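Local atomic coordinates of orotidine 5'-phosphate decarboxylase (Streptomyces avermitilis, PDB entry 3V75), a protein that probably catalyses the decarboxylation of orotidine 5'-phosphate to UMP, the last step of de novo UMP biosynthesis. Residues V97-E101 with S139-S143; V114-R120 with S143-S149; F134-D138 with S167-L171. All coordinates share one frame; numbering follows the deposited sequence. Where two conformers were deposited one is given.

Interaction 1 (V97-E101 with S139-S143)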
# COMPACT_ATOMS: atom_id res chain seq x y z
N VAL A 97 13.49 -3.08 -6.29
CA VAL A 97 13.58 -2.12 -5.19
C VAL A 97 14.99 -1.51 -5.08
O VAL A 97 15.14 -0.33 -4.74
CB VAL A 97 13.07 -2.75 -3.85
CG1 VAL A 97 13.20 -1.74 -2.67
CG2 VAL A 97 11.60 -3.22 -4.01
N ALA A 98 16.02 -2.31 -5.38
CA ALA A 98 17.39 -1.80 -5.37
C ALA A 98 17.56 -0.70 -6.44
O ALA A 98 18.20 0.34 -6.18
CB ALA A 98 18.39 -2.96 -5.59
N VAL A 99 16.98 -0.90 -7.62
CA VAL A 99 17.01 0.18 -8.65
C VAL A 99 16.28 1.41 -8.12
O VAL A 99 16.72 2.54 -8.32
CB VAL A 99 16.37 -0.30 -9.97
CG1 VAL A 99 16.24 0.88 -10.94
CG2 VAL A 99 17.23 -1.42 -10.58
N LEU A 100 15.14 1.19 -7.45
CA LEU A 100 14.39 2.30 -6.88
C LEU A 100 15.21 3.09 -5.86
O LEU A 100 15.21 4.33 -5.87
CB LEU A 100 13.09 1.81 -6.24
CG LEU A 100 12.16 2.86 -5.62
CD1 LEU A 100 11.74 3.92 -6.63
CD2 LEU A 100 10.95 2.11 -5.07
N GLU A 101 15.94 2.38 -5.01
CA GLU A 101 16.81 3.04 -4.03
C GLU A 101 17.79 3.97 -4.71
O GLU A 101 17.97 5.13 -4.30
CB GLU A 101 17.58 1.99 -3.21
CG GLU A 101 16.68 1.25 -2.22
CD GLU A 101 17.34 0.03 -1.61
OE1 GLU A 101 18.24 -0.59 -2.23
OE2 GLU A 101 16.92 -0.32 -0.47
N SER A 139 17.06 5.88 5.92
CA SER A 139 16.53 4.76 5.15
C SER A 139 17.02 4.78 3.73
O SER A 139 17.19 5.86 3.15
CB SER A 139 15.06 4.80 5.08
OG SER A 139 14.68 3.80 4.15
N PRO A 140 17.27 3.56 3.14
CA PRO A 140 17.74 3.58 1.75
C PRO A 140 16.60 3.98 0.80
O PRO A 140 16.92 4.15 -0.35
CB PRO A 140 18.16 2.12 1.49
CG PRO A 140 17.24 1.33 2.43
CD PRO A 140 17.23 2.18 3.68
N LEU A 141 15.35 4.11 1.27
CA LEU A 141 14.27 4.68 0.41
C LEU A 141 13.79 6.08 0.82
O LEU A 141 12.68 6.50 0.43
CB LEU A 141 13.09 3.71 0.25
CG LEU A 141 13.42 2.39 -0.44
CD1 LEU A 141 12.43 1.29 -0.02
CD2 LEU A 141 13.33 2.60 -1.94
N PHE A 142 14.60 6.81 1.60
CA PHE A 142 14.20 8.12 2.11
C PHE A 142 13.73 9.02 0.97
O PHE A 142 14.49 9.24 0.02
CB PHE A 142 15.33 8.83 2.85
CG PHE A 142 14.95 10.21 3.39
CD1 PHE A 142 13.81 10.39 4.17
CD2 PHE A 142 15.75 11.32 3.14
CE1 PHE A 142 13.46 11.65 4.68
CE2 PHE A 142 15.43 12.59 3.69
CZ PHE A 142 14.27 12.75 4.42
N SER A 143 12.53 9.55 1.11
CA SER A 143 11.90 10.40 0.10
C SER A 143 11.39 11.67 0.77
O SER A 143 11.15 11.70 1.98
CB SER A 143 10.75 9.64 -0.57
OG SER A 143 11.21 8.44 -1.20
O HOH W 1 17.02 6.03 -1.90
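Methyl CD2 of Leu141 settles on helix 93-109 between two residues, 3.6 Å from Glu101 CG and 3.9 Å from Leu100 CG. The other methyl, CD1, reaches Val97 CG1 at 4.1 Å, so one leucine spans a full helical turn. Its CG stands anti to the carbonyl carbon (chi1 -63°), which brings the branched end up to the helix, where it crosses the side chains of Val97 and Leu100 at about a right angle. Leucine suits the place because its two methyls can serve different neighbours. While CG of Glu101 serves Leu141, the side chain as a whole lies alongside the Pro140 ring, both pointing the same way, and OE2 comes within 3.4 Å of Pro140 CG. At the polar end, OE1 hydrogen-bonds to Ser94 OG of the second subunit; Gly93 of that subunit also packs on Glu101 and Pro140. In the TIM barrel this contact ties an outer helix to the loop that leads from helix 124-134 into strand 145-148. Behind Leu100 lie Met116 of strand 113-120 and Phe89 of helix 86-90, so the helix side of the contact backs onto the barrel. A water bonds to Glu101 O at 2.7 Å, but its apparent link to Pro140 O is doubtfully short. Further out, the loop is shaped by a type I turn from Ser139 to Phe142, with proline at the second position, where its restricted phi fits. In the conformer described, Ser139 OG accepts from Leu141 N at 3.0 Å, an ST turn, and also bonds to Ala133 O near the end of helix 124-134. On the far side of Leu141, Ser143 OG donates to Leu141 O at 2.9 Å.

Interaction 2 (V114-R120 with S143-S149)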
# COMPACT_ATOMS: atom_id res chain seq x y z
N VAL A 114 11.64 14.25 -4.24
CA VAL A 114 11.06 12.96 -4.61
C VAL A 114 9.83 12.65 -3.77
O VAL A 114 9.90 12.60 -2.54
CB VAL A 114 12.09 11.82 -4.46
CG1 VAL A 114 11.43 10.44 -4.68
CG2 VAL A 114 13.25 12.04 -5.45
N VAL A 115 8.71 12.45 -4.46
CA VAL A 115 7.49 11.99 -3.85
C VAL A 115 7.39 10.51 -4.15
O VAL A 115 7.21 10.11 -5.31
CB VAL A 115 6.26 12.72 -4.45
CG1 VAL A 115 4.96 12.10 -3.91
CG2 VAL A 115 6.37 14.20 -4.14
N MSE A 116 7.49 9.69 -3.11
CA MSE A 116 7.40 8.25 -3.30
C MSE A 116 5.92 7.88 -3.45
O MSE A 116 5.13 7.99 -2.48
CB MSE A 116 8.02 7.52 -2.12
CG MSE A 116 7.77 6.02 -2.18
SE MSE A 116 8.75 5.14 -3.65
CE MSE A 116 10.53 5.55 -3.04
N ASP A 117 5.50 7.44 -4.64
CA ASP A 117 4.11 7.04 -4.80
C ASP A 117 3.98 5.54 -4.54
O ASP A 117 4.18 4.69 -5.43
CB ASP A 117 3.56 7.43 -6.18
CG ASP A 117 2.07 7.40 -6.23
OD1 ASP A 117 1.43 6.83 -5.29
OD2 ASP A 117 1.48 7.94 -7.20
N ALA A 118 3.69 5.24 -3.28
CA ALA A 118 3.61 3.86 -2.80
C ALA A 118 2.24 3.55 -2.16
O ALA A 118 1.92 2.38 -1.87
CB ALA A 118 4.73 3.60 -1.82
N LYS A 119 1.43 4.59 -1.95
CA LYS A 119 0.05 4.44 -1.44
C LYS A 119 -0.02 3.43 -0.28
O LYS A 119 -0.79 2.47 -0.32
CB LYS A 119 -0.94 4.10 -2.56
CG LYS A 119 -1.06 5.25 -3.59
CD LYS A 119 -2.16 4.92 -4.59
CE LYS A 119 -2.28 6.02 -5.70
NZ LYS A 119 -1.04 6.05 -6.57
N ARG A 120 0.81 3.68 0.73
CA ARG A 120 0.83 2.76 1.89
C ARG A 120 -0.23 3.16 2.89
O ARG A 120 -0.59 4.33 3.03
CB ARG A 120 2.21 2.79 2.58
CG ARG A 120 3.37 2.44 1.63
CD ARG A 120 3.19 1.06 0.99
NE ARG A 120 4.46 0.50 0.50
CZ ARG A 120 4.73 0.07 -0.75
NH1 ARG A 120 3.81 0.18 -1.72
NH2 ARG A 120 5.93 -0.45 -1.00
N SER A 143 12.53 9.55 1.11
CA SER A 143 11.90 10.40 0.10
C SER A 143 11.39 11.67 0.77
O SER A 143 11.15 11.70 1.98
CB SER A 143 10.75 9.64 -0.57
OG SER A 143 11.21 8.44 -1.20
N ASP A 144 11.18 12.73 -0.01
CA ASP A 144 10.70 13.98 0.57
C ASP A 144 9.23 13.93 0.94
O ASP A 144 8.77 14.69 1.80
CB ASP A 144 10.96 15.10 -0.44
CG ASP A 144 12.41 15.28 -0.67
OD1 ASP A 144 13.09 15.78 0.27
OD2 ASP A 144 12.93 14.85 -1.74
N ALA A 145 8.48 13.03 0.31
CA ALA A 145 7.10 12.79 0.73
C ALA A 145 6.67 11.39 0.33
O ALA A 145 7.32 10.75 -0.49
CB ALA A 145 6.14 13.85 0.14
N LEU A 146 5.55 10.94 0.90
CA LEU A 146 5.04 9.60 0.64
C LEU A 146 3.56 9.70 0.39
O LEU A 146 2.85 10.39 1.15
CB LEU A 146 5.28 8.73 1.89
CG LEU A 146 4.72 7.32 1.86
CD1 LEU A 146 5.36 6.41 0.77
CD2 LEU A 146 4.83 6.68 3.30
N THR A 147 3.05 9.01 -0.63
CA THR A 147 1.60 8.92 -0.78
C THR A 147 1.08 7.82 0.16
O THR A 147 1.68 6.72 0.27
CB THR A 147 1.14 8.62 -2.24
OG1 THR A 147 1.69 7.37 -2.66
CG2 THR A 147 1.61 9.75 -3.22
N VAL A 148 -0.05 8.11 0.80
CA VAL A 148 -0.68 7.18 1.77
C VAL A 148 -2.16 7.10 1.55
O VAL A 148 -2.81 8.06 1.10
CB VAL A 148 -0.39 7.57 3.25
CG1 VAL A 148 1.12 7.48 3.53
CG2 VAL A 148 -0.89 9.00 3.56
N SER A 149 -2.72 5.94 1.86
CA SER A 149 -4.14 5.68 1.65
C SER A 149 -4.79 5.74 3.06
O SER A 149 -4.21 5.23 4.03
CB SER A 149 -4.26 4.31 0.97
OG SER A 149 -5.58 3.95 0.58
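Thr147 projects from strand 145-148 into the beta bulge of strand 113-120, where the parallel register slips by two residues between Met116 and Arg120. With chi1 at 61°, OG1 lies between backbone N and carbonyl carbon and enters the hollow to accept from Lys119 N at 2.9 Å and, weakly, from Ala118 N. Methyl CG2 lies against the Asp117 carboxylate, 3.8 Å from Asp117 CG, and also reaches Val115 CG1. On the other face, Leu146 CD1 fills the notch between selenomethionine Met116 and Ala118, 3.8 Å from Met116 CG and 3.9 Å from Ala118 CB; alanine is small enough to admit it. At the strand entrance, Asp144 OD2 takes Val114 N at 2.9 Å on its anti lone pair. Thr147 OG1 donates to Asp117 OD1 at 2.7 Å, from above the carboxylate plane; Lys119 NZ reaches that oxygen from the opposite face, and OD2 forms a salt bridge with Lys83. With an alanine at Asp117, Thr147 OG1 would probably lose its acceptor, and Lys119 and Lys83 the carboxylate they share. Lys119, the predicted proton donor, also pairs with Asp122 of the second subunit, an alternation consistent with this family's Lys-Asp-Lys-Asp active-site array.

Interaction 3 (F134-D138 with S167-L171)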
# COMPACT_ATOMS: atom_id res chain seq x y z
N PHE A 134 10.39 5.04 4.37
CA PHE A 134 10.33 6.12 3.38
C PHE A 134 10.58 7.54 3.92
O PHE A 134 10.79 8.46 3.11
CB PHE A 134 8.96 6.12 2.69
CG PHE A 134 8.68 4.86 1.92
CD1 PHE A 134 9.42 4.55 0.80
CD2 PHE A 134 7.70 3.96 2.33
CE1 PHE A 134 9.18 3.37 0.07
CE2 PHE A 134 7.46 2.80 1.64
CZ PHE A 134 8.20 2.48 0.49
N LEU A 135 10.51 7.76 5.23
CA LEU A 135 10.42 9.13 5.77
C LEU A 135 11.47 9.45 6.79
O LEU A 135 11.43 10.51 7.40
CB LEU A 135 9.03 9.40 6.36
CG LEU A 135 7.89 9.31 5.33
CD1 LEU A 135 6.54 9.22 6.02
CD2 LEU A 135 7.94 10.44 4.27
N ARG A 136 12.42 8.56 7.00
CA ARG A 136 13.49 8.89 7.92
C ARG A 136 14.81 8.95 7.17
O ARG A 136 15.04 8.11 6.30
CB ARG A 136 13.56 7.82 9.01
CG ARG A 136 14.40 8.32 10.13
CD ARG A 136 14.06 7.57 11.38
NE ARG A 136 14.61 6.23 11.33
CZ ARG A 136 14.40 5.37 12.32
NH1 ARG A 136 13.65 5.79 13.36
NH2 ARG A 136 14.93 4.14 12.29
N LYS A 137 15.72 9.87 7.51
CA LYS A 137 16.88 10.05 6.61
C LYS A 137 17.87 8.93 6.44
O LYS A 137 18.63 8.89 5.46
CB LYS A 137 17.66 11.29 6.95
CG LYS A 137 18.25 11.23 8.34
CD LYS A 137 19.29 12.32 8.36
CE LYS A 137 20.14 12.27 9.62
NZ LYS A 137 21.11 13.40 9.43
N ASP A 138 17.90 8.00 7.39
CA ASP A 138 18.82 6.87 7.31
C ASP A 138 18.29 5.77 6.40
O ASP A 138 18.98 4.77 6.16
CB ASP A 138 19.00 6.25 8.72
CG ASP A 138 17.70 5.56 9.25
OD1 ASP A 138 16.56 6.10 9.07
OD2 ASP A 138 17.78 4.47 9.86
N SER A 167 11.43 14.74 10.16
CA SER A 167 12.44 14.65 9.09
C SER A 167 12.38 15.80 8.10
O SER A 167 13.24 15.91 7.24
CB SER A 167 12.23 13.38 8.28
OG SER A 167 12.42 12.23 9.09
N GLY A 168 11.35 16.63 8.18
CA GLY A 168 11.15 17.68 7.18
C GLY A 168 10.57 17.09 5.89
O GLY A 168 10.66 17.72 4.80
N ALA A 169 9.90 15.94 6.00
CA ALA A 169 9.21 15.28 4.88
C ALA A 169 7.72 15.59 4.94
O ALA A 169 7.23 16.24 5.88
CB ALA A 169 9.43 13.77 4.92
N GLY A 170 6.99 15.15 3.91
CA GLY A 170 5.55 15.38 3.86
C GLY A 170 4.80 14.10 3.50
O GLY A 170 5.39 13.03 3.27
N LEU A 171 3.48 14.22 3.46
CA LEU A 171 2.62 13.13 3.00
C LEU A 171 1.66 13.68 1.94
O LEU A 171 1.35 14.88 1.96
CB LEU A 171 1.75 12.56 4.13
CG LEU A 171 2.51 11.97 5.34
CD1 LEU A 171 1.47 11.53 6.42
CD2 LEU A 171 3.41 10.81 4.97
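Ser167 OG, in the conformer described, donates to Leu135 O over 2.6 Å, arriving in the carbonyl plane with a C=O...O angle of 152°. The bond joins two neighbouring alpha-to-beta connections of the TIM barrel: Leu135 comes just after helix 124-134, and Ser167 closes helix 158-167. OG lies anti to the carbonyl carbon, beside its own backbone N (chi1 -63°), a setting that also gives it a weak second partner in Leu163 O, one turn back in the helix. Serine suits the place because its hydroxyl sits one bond beyond CB, close to its own helix's backbone, and can donate to the carbonyl of the neighbouring loop. Gly168 follows with a positive phi, a conformation that costs little without a side chain, and the chain turns there into strand 170-176. Next to this bond, Leu135 makes an apolar contact with the start of the strand. It spreads its two methyls: CD2 rests on Ala169 CB at 3.7 Å and lies 3.8 Å from Gly170 O, while CD1 meets Leu171 CD2 at 3.7 Å. The two leucine side chains cross at about a right angle, branch against branch. Alanine fits at Ala169 because its single methyl points toward Leu135 and lets CD2 approach. Ala160 and Val161 of helix 158-167 lie against Leu171, so Leu171 is packed between that helix and Leu135, and Leu135 also rests on Leu146 of strand 145-148. Away from this side, the loop has its own exposed salt bridge. Arg136, which touches a crystal neighbour, donates NE to Asp138 OD1 at 3.0 Å; the oxygen lies at the edge of the guanidinium group, in its plane, yet the nitrogen approaches it from above the plane of the carboxylate.

From the N terminus the chain passes helix 93-109, strand 113-120 and helix 124-134, opening interactions 1, 2 and 3 in that order. It then closes them in the same order: interaction 1 in the loop 139-143, interaction 2 along strand 145-148, interaction 3 at the start of strand 170-176. Every pair therefore crosses and none nests. Interaction 2 closes a beta-alpha-beta unit, while interactions 1 and 3 tie the loop before strand 145-148 to helix 93-109 on one hand and to the next helix-strand junction on the other. Ser143 belongs to both interactions 1 and 2, and its N probably bonds to Phe134 O of interaction 3.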